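Local coordinates for DUF1881 domain-containing protein (Neurospora crassa, PDB 5Z6D) that is of unknown function but joins a betagamma-crystallin domain to an Ig-like domain, whose contacts leave the calcium site of the crystallin domain inoperative, at residues G35-K40 / S81-V86; V10-K15 / D23-G28; F42-G47 / A72-I77; I53-Y58 / Y130-I135; Y58-H63 / V117-L122. The protein carries 1 engineered substitution. All coordinates share one frame; numbering follows the deposited sequence.

Overall arrangement
Interactions 1, 2 and 3 lie in the betagamma-crystallin domain, with centres about 10 to 11 Å apart, and touch one another. Interaction 2 pairs strands 9-13 and 23-26. Strand 43-46 of interaction 3 joins the same sheet, and its partner 72-77 is a later loop. Interaction 1 ties the loop 35-40 to strand 82-87, the neighbour of strand 50-55 in the second sheet. Interactions 4 and 5 run from strand 50-55 and the loop after it to the Ig-like domain; their centres are about 7 Å apart. Along the chain, interaction 2 closes first and interaction 1 crosses both domain-joining contacts. Q56 lies in segment 53-58 and S81 touches it, so the calcium site borders the domain interface.

Interaction 1: residues G35-K40 / S81-V86; sequences GSLNDK and SRFRVV
L37 and F83 meet without a single hydrogen bond between the two segments, although D39 on one segment and S81 on the other are calcium-site residues. L37 comes to the ring at its edge, in the ring plane, with CD2 3.6 Å from F83 CD2. Its other methyl, CD1, lies 3.9 Å from the same F83 CD2. The F83 ring is placed by a chi1 of 67°, which sets CG between the backbone N and the carbonyl carbon. Nearer the start of both segments, S81 CB sits 3.4 Å from G35 O. This is part of the betagamma-crystallin domain, and calcium has been seen bound through D39, Q56, G79 and S81, but none is bound to the chain here. S81 and R82 form a classic beta bulge opposite W55. S81 OG is hydrogen-bonded to H57 ND1 and Q56 OE1. Just before the short 3-10 turn 37-39, S36 N gives a hydrogen bond to D39 OD2 at 2.9 Å, meeting the carboxylate from 54° above its plane. That bond holds the D39 side chain back against its own loop. An alanine in place of L37 would remove both methyls and would probably open a gap at the F83 ring edge. The F83 ring also meets the F12 ring, their planes about 40° apart, and the Y25 ring edge-to-face.

Interaction 2: residues V10-K15 / D23-G28; sequences VIFYQK and DTYAVG
I11 and T24 face each other as a non-hydrogen-bonded pair in an antiparallel hairpin. I11 CB is 4.2 Å from D23 O. Its CG2 branch, anti to the backbone N, comes closer to that oxygen, at 3.7 Å from D23 O, and also lies over a face of the Y13 ring. CG1 turns the other way and is 3.8 Å from T24 OG1. The tip, CD1, ends 4.0 Å from T24 OG1. An alanine here would lose these branches and would probably leave T24 and the Y13 ring face without their apolar cover. On either side of this pair, V10 with Y25 and F12 with D23 make hydrogen-bonded pairs, two bonds each. The shortest runs from D23 N to F12 O at 2.8 Å. On the sheet face that carries V10, F12 and Y25, the edge of F12 meets Y25, CD2 to CD2 at 3.6 Å. The two rings are turned 79° to each other. F12 also stacks on Y41. The four backbone bonds thus fix the register, the side chains add mainly apolar contact across it, and D23 OD2 and Y25 OH both find a hydrogen-bonding partner in Y41 OH.

Interaction 3: residues F42-G47 / A72-I77; sequences FSVAVG and ADISDI
I74 turns its CG1 between its own backbone N and carbonyl carbon (chi1 58°), which lays that atom against the F42 carbonyl, 3.5 Å from F42 C. The same torsion sends the other branch to V44, where I74 CG2 meets V44 CG1 at 4.1 Å, the two side chains crossing at about a right angle. I74 N gives a straight hydrogen bond to F42 O at 2.9 Å, although the donor sits 48° above the carbonyl plane. S43 CB rests 3.5 Å from A72 O, and the F42 ring takes S75 CB 3.8 Å from its CD1. D73 braces the loop: its OD1 accepts from S75 N in an Asx turn, and from S75 OG at 2.6 Å through the syn lone pair. F42 and S43 form a classic beta bulge opposite Y13. Strand 43-46 is an outer strand of the sheet beside 9-13, and the loop 72-77 lies against its start, with I74 touching F12 of strand 9-13 and W67 of strand 64-67.

Interaction 4: residues I53-Y58 / Y130-I135; sequences IAWQHY and YGLVGI
L132 lays its CD2 methyl over one face of the W55 indole. This is a CH-pi contact: L132 CD2 is 3.9 Å from the centroid of the five-membered ring, 26° off its normal. The closest ring atoms, W55 CG and CD2, are each 3.6 Å from that methyl. The L132 CG is anti to the backbone N (chi1 177°), which carries the branch across to the indole. One methyl serves two neighbours, because L132 CD2 is also 3.9 Å from I53 CG2. I135 comes to the six-membered end of the indole at a slant, with CD1 4.0 Å from W55 CZ3. I53 and I135 reach toward each other tip to tip, I53 CD1 to I135 CG2 at 4.0 Å. No hydrogen bond joins the two segments, but W55 NE1 is satisfied by V117 O of the Ig-like domain. The strand axes run 117° apart and 9.2 Å from each other, so side chains and not backbones fill the space between them. Just beyond W55, Q56 OE1 accepts from Y58 N in its carbonyl plane, on a lone pair. Q56 is a calcium-site residue. The buried apolar seam is a domain interface in which a betagamma-crystallin sheet packs on the Ig-like domain, consistent with the interface holding the nearby calcium site inoperative.

Interaction 5: residues Y58-H63 / V117-L122; sequences YNETGH and VGTVML. Engineered in segment 117-122: M121 (natural residue Thr).
E60 and M121 share the one direct hydrogen bond between these segments: M121 N gives to E60 O at 2.7 Å, nearly straight and in the carbonyl plane. The E60 side chain, extended beyond CG, lies alongside T119 and points the same way. Its OE2 is 3.6 Å from T119 CG2, and its OE1 is 3.4 Å from CG of M121, an engineered residue (threonine in the natural protein). V120 packs both methyls on the backbone of G62, with CG1 3.9 Å from G62 CA. G62 has positive phi, and a side chain there would run into V120 CG1. A water links the two backbones, giving hydrogen bonds to T61 O at 2.9 Å and to M121 O at 2.8 Å. Further out, N59 OD1 accepts from T61 N and T61 OG1, both from the same face of its amide plane. The first makes an Asx turn. T61 OG1 in turn accepts from H63 N, an ST turn. Beyond these, G62 hydrogen-bonds L132 through the backbone, and T119 OG1 bonds D113. The segments are thus joined by a backbone bond, a water and V120 on G62; across them the E60 carboxylate meets carbon atoms and makes no salt bridge.

Interaction 1: residues G35-K40 / S81-V86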
# COMPACT_ATOMS: atom_id res chain seq x y z
N GLY A 35 0.94 15.02 -12.50
CA GLY A 35 -0.43 15.22 -12.04
C GLY A 35 -1.05 13.94 -11.50
O GLY A 35 -0.78 13.53 -10.37
N SER A 36 -1.90 13.32 -12.30
CA SER A 36 -2.39 11.99 -11.97
C SER A 36 -2.19 11.10 -13.19
O SER A 36 -1.96 11.58 -14.30
CB SER A 36 -3.86 12.04 -11.57
OG SER A 36 -4.67 12.23 -12.71
N LEU A 37 -2.27 9.79 -12.98
CA LEU A 37 -2.05 8.85 -14.08
C LEU A 37 -3.07 9.03 -15.21
O LEU A 37 -2.78 8.75 -16.38
CB LEU A 37 -2.10 7.42 -13.54
CG LEU A 37 -0.91 7.09 -12.65
CD1 LEU A 37 -1.08 5.71 -12.03
CD2 LEU A 37 0.37 7.18 -13.45
N ASN A 38 -4.25 9.51 -14.86
CA ASN A 38 -5.33 9.71 -15.83
C ASN A 38 -5.13 10.87 -16.80
O ASN A 38 -5.92 11.06 -17.73
CB ASN A 38 -6.65 9.89 -15.10
CG ASN A 38 -7.01 8.70 -14.26
OD1 ASN A 38 -7.51 8.84 -13.15
ND2 ASN A 38 -6.73 7.51 -14.78
N ASP A 39 -4.09 11.66 -16.58
CA ASP A 39 -3.79 12.76 -17.49
C ASP A 39 -3.22 12.20 -18.78
O ASP A 39 -3.17 12.88 -19.81
CB ASP A 39 -2.81 13.74 -16.84
CG ASP A 39 -3.36 14.38 -15.58
OD1 ASP A 39 -4.60 14.48 -15.46
OD2 ASP A 39 -2.56 14.77 -14.71
N LYS A 40 -2.81 10.94 -18.73
CA LYS A 40 -2.30 10.24 -19.91
C LYS A 40 -3.12 8.99 -20.20
O LYS A 40 -3.42 8.70 -21.36
CB LYS A 40 -0.83 9.86 -19.73
CG LYS A 40 0.12 11.02 -19.48
CD LYS A 40 0.32 11.26 -17.99
CE LYS A 40 1.14 12.51 -17.72
NZ LYS A 40 1.09 12.90 -16.28
N SER A 81 -0.73 8.82 -8.69
CA SER A 81 0.26 9.54 -9.46
C SER A 81 1.56 8.77 -9.62
O SER A 81 2.51 9.26 -10.23
CB SER A 81 0.55 10.88 -8.80
OG SER A 81 0.94 10.67 -7.46
N ARG A 82 1.61 7.55 -9.09
CA ARG A 82 2.83 6.76 -9.21
C ARG A 82 2.44 5.30 -9.39
O ARG A 82 1.39 4.89 -8.92
CB ARG A 82 3.70 6.94 -7.96
CG ARG A 82 4.97 6.11 -7.93
CD ARG A 82 5.84 6.53 -6.74
NE ARG A 82 7.10 5.79 -6.70
CZ ARG A 82 7.94 5.82 -5.67
NH1 ARG A 82 7.64 6.54 -4.60
NH2 ARG A 82 9.06 5.11 -5.71
N PHE A 83 3.25 4.54 -10.11
CA PHE A 83 3.00 3.10 -10.17
C PHE A 83 4.29 2.32 -10.31
O PHE A 83 5.30 2.85 -10.74
CB PHE A 83 2.03 2.73 -11.30
CG PHE A 83 2.55 2.97 -12.71
CD1 PHE A 83 3.32 2.00 -13.36
CD2 PHE A 83 2.23 4.13 -13.40
CE1 PHE A 83 3.78 2.20 -14.67
CE2 PHE A 83 2.67 4.34 -14.71
CZ PHE A 83 3.45 3.38 -15.34
N ARG A 84 4.23 1.05 -9.94
CA ARG A 84 5.35 0.15 -10.12
C ARG A 84 4.81 -1.09 -10.81
O ARG A 84 3.75 -1.61 -10.45
CB ARG A 84 6.04 -0.22 -8.80
CG ARG A 84 7.29 -1.06 -8.99
CD ARG A 84 8.02 -1.33 -7.67
NE ARG A 84 8.41 -0.11 -6.97
CZ ARG A 84 9.01 -0.11 -5.78
NH1 ARG A 84 9.28 -1.26 -5.18
NH2 ARG A 84 9.34 1.04 -5.20
N VAL A 85 5.51 -1.53 -11.84
CA VAL A 85 5.19 -2.78 -12.49
C VAL A 85 6.01 -3.88 -11.82
O VAL A 85 7.25 -3.81 -11.79
CB VAL A 85 5.50 -2.76 -14.00
CG1 VAL A 85 5.00 -4.04 -14.65
CG2 VAL A 85 4.89 -1.50 -14.66
N VAL A 86 5.31 -4.85 -11.26
CA VAL A 86 5.93 -5.91 -10.47
C VAL A 86 5.53 -7.30 -10.96
O VAL A 86 4.59 -7.45 -11.75
CB VAL A 86 5.57 -5.78 -8.97
CG1 VAL A 86 6.06 -4.44 -8.40
CG2 VAL A 86 4.07 -5.96 -8.76

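Interaction 2: residues V10-K15 / D23-G28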
# COMPACT_ATOMS: atom_id res chain seq x y z
N VAL A 10 3.25 -4.36 -19.29
CA VAL A 10 1.90 -3.84 -19.22
C VAL A 10 1.84 -2.72 -20.24
O VAL A 10 2.86 -2.11 -20.56
CB VAL A 10 1.51 -3.32 -17.78
CG1 VAL A 10 1.70 -4.42 -16.73
CG2 VAL A 10 2.30 -2.07 -17.41
N ILE A 11 0.67 -2.48 -20.81
CA ILE A 11 0.53 -1.38 -21.73
C ILE A 11 -0.55 -0.46 -21.26
O ILE A 11 -1.68 -0.88 -21.02
CB ILE A 11 0.20 -1.85 -23.17
CG1 ILE A 11 1.14 -2.97 -23.62
CG2 ILE A 11 0.25 -0.67 -24.11
CD1 ILE A 11 0.94 -3.39 -25.06
N PHE A 12 -0.19 0.81 -21.10
CA PHE A 12 -1.16 1.82 -20.73
C PHE A 12 -1.69 2.50 -21.98
O PHE A 12 -0.94 2.88 -22.86
CB PHE A 12 -0.56 2.84 -19.77
CG PHE A 12 -0.49 2.37 -18.35
CD1 PHE A 12 -1.59 2.48 -17.52
CD2 PHE A 12 0.68 1.83 -17.83
CE1 PHE A 12 -1.53 2.05 -16.20
CE2 PHE A 12 0.76 1.40 -16.52
CZ PHE A 12 -0.34 1.52 -15.70
N TYR A 13 -2.99 2.67 -22.05
CA TYR A 13 -3.57 3.28 -23.21
C TYR A 13 -4.19 4.62 -22.84
O TYR A 13 -4.80 4.79 -21.76
CB TYR A 13 -4.62 2.35 -23.83
CG TYR A 13 -4.07 1.00 -24.29
CD1 TYR A 13 -3.59 0.82 -25.59
CD2 TYR A 13 -4.03 -0.08 -23.42
CE1 TYR A 13 -3.08 -0.41 -25.99
CE2 TYR A 13 -3.53 -1.30 -23.81
CZ TYR A 13 -3.06 -1.47 -25.10
OH TYR A 13 -2.56 -2.71 -25.47
N GLN A 14 -4.04 5.53 -23.80
CA GLN A 14 -4.59 6.87 -23.76
C GLN A 14 -6.12 6.90 -23.75
O GLN A 14 -6.72 7.79 -23.15
CB GLN A 14 -4.03 7.66 -24.95
CG GLN A 14 -4.96 8.67 -25.57
CD GLN A 14 -4.60 8.95 -27.02
OE1 GLN A 14 -4.51 8.04 -27.84
NE2 GLN A 14 -4.38 10.22 -27.34
N LYS A 15 -6.75 5.93 -24.41
CA LYS A 15 -8.21 5.86 -24.39
C LYS A 15 -8.69 4.62 -23.64
O LYS A 15 -7.89 3.72 -23.34
CB LYS A 15 -8.77 5.87 -25.81
CG LYS A 15 -8.03 6.82 -26.75
CD LYS A 15 -8.99 7.52 -27.69
CE LYS A 15 -8.29 7.96 -28.97
NZ LYS A 15 -7.89 6.79 -29.81
N ASP A 23 1.49 3.04 -24.30
CA ASP A 23 2.86 3.10 -23.79
C ASP A 23 3.17 1.82 -23.00
O ASP A 23 2.47 1.49 -22.05
CB ASP A 23 3.06 4.33 -22.91
CG ASP A 23 2.91 5.62 -23.68
OD1 ASP A 23 3.04 5.60 -24.92
OD2 ASP A 23 2.68 6.67 -23.04
N THR A 24 4.22 1.12 -23.40
CA THR A 24 4.59 -0.15 -22.77
C THR A 24 5.57 0.05 -21.61
O THR A 24 6.50 0.85 -21.70
CB THR A 24 5.20 -1.11 -23.80
OG1 THR A 24 4.28 -1.27 -24.89
CG2 THR A 24 5.50 -2.46 -23.18
N TYR A 25 5.34 -0.67 -20.51
CA TYR A 25 6.20 -0.64 -19.33
C TYR A 25 6.58 -2.05 -18.87
O TYR A 25 5.78 -2.98 -18.94
CB TYR A 25 5.52 0.14 -18.20
CG TYR A 25 5.25 1.60 -18.50
CD1 TYR A 25 6.16 2.59 -18.14
CD2 TYR A 25 4.08 1.99 -19.13
CE1 TYR A 25 5.91 3.92 -18.40
CE2 TYR A 25 3.81 3.33 -19.40
CZ TYR A 25 4.74 4.28 -19.05
OH TYR A 25 4.47 5.60 -19.31
N ALA A 26 7.80 -2.22 -18.36
CA ALA A 26 8.29 -3.54 -17.98
C ALA A 26 8.35 -3.74 -16.47
O ALA A 26 8.42 -2.77 -15.72
CB ALA A 26 9.69 -3.78 -18.58
N VAL A 27 8.36 -4.99 -16.04
CA VAL A 27 8.55 -5.33 -14.64
C VAL A 27 9.84 -4.68 -14.14
O VAL A 27 10.87 -4.72 -14.83
CB VAL A 27 8.59 -6.83 -14.42
CG1 VAL A 27 9.11 -7.16 -13.04
CG2 VAL A 27 7.19 -7.41 -14.61
N GLY A 28 9.76 -4.04 -12.97
CA GLY A 28 10.88 -3.27 -12.46
C GLY A 28 10.77 -1.76 -12.65
O GLY A 28 11.52 -1.00 -12.03

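Interaction 3: residues F42-G47 / A72-I77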
# COMPACT_ATOMS: atom_id res chain seq x y z
N PHE A 42 -6.14 5.91 -19.70
CA PHE A 42 -7.53 5.56 -19.42
C PHE A 42 -7.76 4.04 -19.38
O PHE A 42 -8.83 3.59 -18.95
CB PHE A 42 -8.45 6.18 -20.47
CG PHE A 42 -8.92 7.57 -20.14
CD1 PHE A 42 -8.64 8.14 -18.91
CD2 PHE A 42 -9.66 8.29 -21.06
CE1 PHE A 42 -9.08 9.41 -18.61
CE2 PHE A 42 -10.11 9.56 -20.76
CZ PHE A 42 -9.82 10.12 -19.53
N SER A 43 -6.80 3.25 -19.86
CA SER A 43 -6.96 1.80 -19.67
C SER A 43 -5.61 1.13 -19.59
O SER A 43 -4.59 1.75 -19.87
CB SER A 43 -7.82 1.18 -20.80
OG SER A 43 -7.29 1.47 -22.09
N VAL A 44 -5.58 -0.13 -19.16
CA VAL A 44 -4.29 -0.81 -19.02
C VAL A 44 -4.42 -2.32 -19.27
O VAL A 44 -5.26 -3.00 -18.67
CB VAL A 44 -3.66 -0.55 -17.62
CG1 VAL A 44 -4.58 -1.03 -16.48
CG2 VAL A 44 -2.27 -1.20 -17.52
N ALA A 45 -3.59 -2.81 -20.18
CA ALA A 45 -3.47 -4.24 -20.42
C ALA A 45 -2.34 -4.79 -19.57
O ALA A 45 -1.24 -4.23 -19.56
CB ALA A 45 -3.21 -4.53 -21.89
N VAL A 46 -2.62 -5.87 -18.86
CA VAL A 46 -1.64 -6.42 -17.94
C VAL A 46 -1.20 -7.80 -18.38
O VAL A 46 -2.02 -8.69 -18.56
CB VAL A 46 -2.20 -6.49 -16.52
CG1 VAL A 46 -1.19 -7.15 -15.57
CG2 VAL A 46 -2.56 -5.10 -16.04
N GLY A 47 0.10 -7.96 -18.56
CA GLY A 47 0.67 -9.24 -18.93
C GLY A 47 0.36 -10.29 -17.89
O GLY A 47 0.12 -9.99 -16.72
N ALA A 72 -10.36 -2.22 -18.57
CA ALA A 72 -10.76 -1.43 -19.73
C ALA A 72 -11.07 0.03 -19.37
O ALA A 72 -11.22 0.87 -20.27
CB ALA A 72 -11.96 -2.07 -20.43
N ASP A 73 -11.14 0.34 -18.08
CA ASP A 73 -11.41 1.69 -17.62
C ASP A 73 -10.74 1.99 -16.28
O ASP A 73 -11.19 1.50 -15.24
CB ASP A 73 -12.93 1.90 -17.51
CG ASP A 73 -13.33 3.37 -17.37
OD1 ASP A 73 -12.44 4.22 -17.11
OD2 ASP A 73 -14.53 3.68 -17.51
N ILE A 74 -9.68 2.80 -16.29
CA ILE A 74 -9.07 3.26 -15.04
C ILE A 74 -9.16 4.78 -14.88
O ILE A 74 -8.30 5.39 -14.23
CB ILE A 74 -7.58 2.83 -14.94
CG1 ILE A 74 -6.76 3.36 -16.12
CG2 ILE A 74 -7.49 1.32 -14.84
CD1 ILE A 74 -5.26 3.14 -15.95
N SER A 75 -10.19 5.38 -15.45
CA SER A 75 -10.37 6.83 -15.41
C SER A 75 -10.81 7.37 -14.04
O SER A 75 -10.77 8.58 -13.81
CB SER A 75 -11.39 7.24 -16.46
OG SER A 75 -12.66 6.67 -16.16
N ASP A 76 -11.23 6.48 -13.14
CA ASP A 76 -11.79 6.89 -11.85
C ASP A 76 -11.11 6.13 -10.72
O ASP A 76 -11.68 5.18 -10.17
CB ASP A 76 -13.30 6.64 -11.83
CG ASP A 76 -14.00 7.34 -10.68
OD1 ASP A 76 -13.31 7.78 -9.73
OD2 ASP A 76 -15.24 7.45 -10.71
N ILE A 77 -9.91 6.55 -10.34
CA ILE A 77 -9.12 5.75 -9.42
C ILE A 77 -8.57 6.60 -8.29
O ILE A 77 -7.71 6.17 -7.53
CB ILE A 77 -7.96 5.07 -10.14
CG1 ILE A 77 -7.16 6.12 -10.92
CG2 ILE A 77 -8.51 4.01 -11.10
CD1 ILE A 77 -5.85 5.60 -11.53

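Interaction 4: residues I53-Y58 / Y130-I135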
# COMPACT_ATOMS: atom_id res chain seq x y z
N ILE A 53 1.08 -1.96 -9.23
CA ILE A 53 0.68 -1.33 -7.98
C ILE A 53 0.76 0.18 -8.18
O ILE A 53 1.82 0.70 -8.48
CB ILE A 53 1.58 -1.77 -6.81
CG1 ILE A 53 1.48 -3.29 -6.61
CG2 ILE A 53 1.18 -1.02 -5.53
CD1 ILE A 53 2.54 -3.85 -5.67
N ALA A 54 -0.37 0.87 -8.02
CA ALA A 54 -0.44 2.32 -8.25
C ALA A 54 -0.82 3.04 -6.96
O ALA A 54 -1.68 2.58 -6.23
CB ALA A 54 -1.45 2.64 -9.37
N TRP A 55 -0.18 4.18 -6.67
CA TRP A 55 -0.49 4.88 -5.44
C TRP A 55 -0.24 6.37 -5.56
O TRP A 55 0.03 6.90 -6.65
CB TRP A 55 0.29 4.27 -4.25
CG TRP A 55 1.80 4.43 -4.17
CD1 TRP A 55 2.48 5.28 -3.34
CD2 TRP A 55 2.80 3.67 -4.88
NE1 TRP A 55 3.84 5.11 -3.50
CE2 TRP A 55 4.07 4.14 -4.44
CE3 TRP A 55 2.76 2.65 -5.84
CZ2 TRP A 55 5.28 3.62 -4.93
CZ3 TRP A 55 3.96 2.14 -6.33
CH2 TRP A 55 5.20 2.62 -5.87
N GLN A 56 -0.40 7.05 -4.43
CA GLN A 56 -0.38 8.49 -4.38
C GLN A 56 0.92 8.99 -3.76
O GLN A 56 1.15 8.81 -2.57
CB GLN A 56 -1.59 8.99 -3.58
CG GLN A 56 -1.71 10.48 -3.56
CD GLN A 56 -1.65 11.06 -4.94
OE1 GLN A 56 -0.66 11.69 -5.32
NE2 GLN A 56 -2.71 10.84 -5.72
N HIS A 57 1.79 9.61 -4.55
CA HIS A 57 3.06 10.03 -3.98
C HIS A 57 3.08 11.52 -3.66
O HIS A 57 4.10 12.04 -3.20
CB HIS A 57 4.22 9.64 -4.90
CG HIS A 57 4.51 10.62 -5.98
ND1 HIS A 57 3.67 10.81 -7.06
CD2 HIS A 57 5.56 11.46 -6.16
CE1 HIS A 57 4.19 11.73 -7.86
NE2 HIS A 57 5.33 12.14 -7.33
N TYR A 58 1.96 12.20 -3.88
CA TYR A 58 1.86 13.63 -3.53
C TYR A 58 1.19 13.86 -2.18
O TYR A 58 0.95 15.01 -1.79
CB TYR A 58 1.11 14.39 -4.62
CG TYR A 58 1.88 14.50 -5.90
CD1 TYR A 58 3.22 14.89 -5.89
CD2 TYR A 58 1.30 14.17 -7.12
CE1 TYR A 58 3.94 14.97 -7.06
CE2 TYR A 58 2.02 14.25 -8.30
CZ TYR A 58 3.34 14.65 -8.26
OH TYR A 58 4.07 14.72 -9.42
N TYR A 130 -7.55 1.00 2.85
CA TYR A 130 -6.24 0.59 3.34
C TYR A 130 -5.17 1.53 2.81
O TYR A 130 -5.34 2.19 1.78
CB TYR A 130 -5.92 -0.85 2.91
CG TYR A 130 -6.48 -1.92 3.82
CD1 TYR A 130 -5.64 -2.70 4.59
CD2 TYR A 130 -7.85 -2.16 3.88
CE1 TYR A 130 -6.14 -3.69 5.40
CE2 TYR A 130 -8.36 -3.15 4.71
CZ TYR A 130 -7.50 -3.91 5.46
OH TYR A 130 -7.96 -4.90 6.30
N GLY A 131 -4.06 1.61 3.54
CA GLY A 131 -2.92 2.35 3.06
C GLY A 131 -1.78 1.43 2.67
O GLY A 131 -1.45 0.49 3.39
N LEU A 132 -1.16 1.73 1.54
CA LEU A 132 -0.02 0.98 1.04
C LEU A 132 1.21 1.35 1.87
O LEU A 132 1.62 2.51 1.87
CB LEU A 132 0.20 1.28 -0.44
CG LEU A 132 1.41 0.61 -1.08
CD1 LEU A 132 1.18 -0.90 -1.25
CD2 LEU A 132 1.78 1.28 -2.40
N VAL A 133 1.79 0.37 2.57
CA VAL A 133 2.92 0.65 3.44
C VAL A 133 4.17 -0.14 3.06
O VAL A 133 5.22 -0.05 3.73
CB VAL A 133 2.58 0.39 4.94
CG1 VAL A 133 1.46 1.32 5.43
CG2 VAL A 133 2.19 -1.07 5.17
N GLY A 134 4.09 -0.91 1.97
CA GLY A 134 5.31 -1.54 1.48
C GLY A 134 5.05 -2.39 0.25
O GLY A 134 3.89 -2.66 -0.07
N ILE A 135 6.11 -2.78 -0.45
CA ILE A 135 5.99 -3.72 -1.57
C ILE A 135 7.03 -4.79 -1.36
O ILE A 135 8.21 -4.48 -1.18
CB ILE A 135 6.20 -3.02 -2.93
CG1 ILE A 135 5.11 -1.96 -3.15
CG2 ILE A 135 6.18 -4.04 -4.07
CD1 ILE A 135 5.28 -1.12 -4.43

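Interaction 5: residues Y58-H63 / V117-L122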
# COMPACT_ATOMS: atom_id res chain seq x y z
N TYR A 58 1.96 12.20 -3.88
CA TYR A 58 1.86 13.63 -3.53
C TYR A 58 1.19 13.86 -2.18
O TYR A 58 0.95 15.01 -1.79
CB TYR A 58 1.11 14.39 -4.62
CG TYR A 58 1.88 14.50 -5.90
CD1 TYR A 58 3.22 14.89 -5.89
CD2 TYR A 58 1.30 14.17 -7.12
CE1 TYR A 58 3.94 14.97 -7.06
CE2 TYR A 58 2.02 14.25 -8.30
CZ TYR A 58 3.34 14.65 -8.26
OH TYR A 58 4.07 14.72 -9.42
N ASN A 59 0.87 12.79 -1.47
CA ASN A 59 0.40 12.93 -0.11
C ASN A 59 0.72 11.69 0.70
O ASN A 59 1.35 10.75 0.20
CB ASN A 59 -1.10 13.24 -0.07
CG ASN A 59 -1.95 12.12 -0.65
OD1 ASN A 59 -1.73 10.94 -0.39
ND2 ASN A 59 -2.95 12.51 -1.44
N GLU A 60 0.28 11.68 1.95
CA GLU A 60 0.61 10.58 2.84
C GLU A 60 -0.59 9.69 3.16
O GLU A 60 -0.62 9.00 4.18
CB GLU A 60 1.25 11.13 4.12
CG GLU A 60 2.62 11.74 3.87
CD GLU A 60 3.26 12.32 5.12
OE1 GLU A 60 2.55 12.51 6.13
OE2 GLU A 60 4.49 12.58 5.09
N THR A 61 -1.60 9.69 2.29
CA THR A 61 -2.80 8.91 2.57
C THR A 61 -2.59 7.40 2.47
O THR A 61 -3.30 6.62 3.12
CB THR A 61 -3.93 9.28 1.59
OG1 THR A 61 -3.53 8.92 0.26
CG2 THR A 61 -4.21 10.76 1.66
N GLY A 62 -1.64 6.99 1.63
CA GLY A 62 -1.42 5.58 1.35
C GLY A 62 -2.42 4.99 0.35
O GLY A 62 -2.41 3.80 0.10
N HIS A 63 -3.27 5.83 -0.22
CA HIS A 63 -4.30 5.32 -1.13
C HIS A 63 -3.67 4.60 -2.32
O HIS A 63 -2.71 5.08 -2.91
CB HIS A 63 -5.19 6.45 -1.63
CG HIS A 63 -6.08 7.02 -0.56
ND1 HIS A 63 -6.81 8.17 -0.74
CD2 HIS A 63 -6.34 6.59 0.70
CE1 HIS A 63 -7.49 8.43 0.36
NE2 HIS A 63 -7.22 7.49 1.25
N VAL A 117 7.73 3.02 -0.59
CA VAL A 117 6.54 3.66 -1.16
C VAL A 117 6.31 5.07 -0.62
O VAL A 117 5.49 5.81 -1.16
CB VAL A 117 5.26 2.82 -0.91
CG1 VAL A 117 5.36 1.46 -1.60
CG2 VAL A 117 5.01 2.66 0.58
N GLY A 118 7.02 5.45 0.43
CA GLY A 118 6.87 6.79 0.99
C GLY A 118 6.10 6.77 2.29
O GLY A 118 5.34 5.84 2.54
N THR A 119 6.31 7.79 3.11
CA THR A 119 5.62 7.92 4.39
C THR A 119 4.10 7.88 4.25
O THR A 119 3.53 8.54 3.37
CB THR A 119 6.02 9.23 5.10
OG1 THR A 119 7.44 9.24 5.31
CG2 THR A 119 5.31 9.37 6.44
N VAL A 120 3.46 7.11 5.13
CA VAL A 120 2.00 7.03 5.17
C VAL A 120 1.51 7.45 6.54
O VAL A 120 2.09 7.06 7.55
CB VAL A 120 1.52 5.61 4.85
CG1 VAL A 120 0.03 5.48 5.00
CG2 VAL A 120 1.92 5.24 3.42
N MET A 121 0.47 8.26 6.57
CA MET A 121 -0.21 8.65 7.78
C MET A 121 -1.60 8.06 7.78
O MET A 121 -2.45 8.48 6.99
CB MET A 121 -0.27 10.17 7.89
CG MET A 121 0.95 10.79 8.52
SD MET A 121 0.84 10.59 10.30
CE MET A 121 -0.19 11.98 10.73
N LEU A 122 -1.83 7.06 8.62
CA LEU A 122 -3.14 6.43 8.74
C LEU A 122 -3.87 7.00 9.94
O LEU A 122 -3.27 7.20 10.97
CB LEU A 122 -3.01 4.92 8.89
CG LEU A 122 -2.29 4.21 7.75
CD1 LEU A 122 -2.22 2.73 8.02
CD2 LEU A 122 -3.02 4.50 6.45
O HOH W 1 4.60 9.86 0.93
O HOH W 2 -4.69 7.66 5.50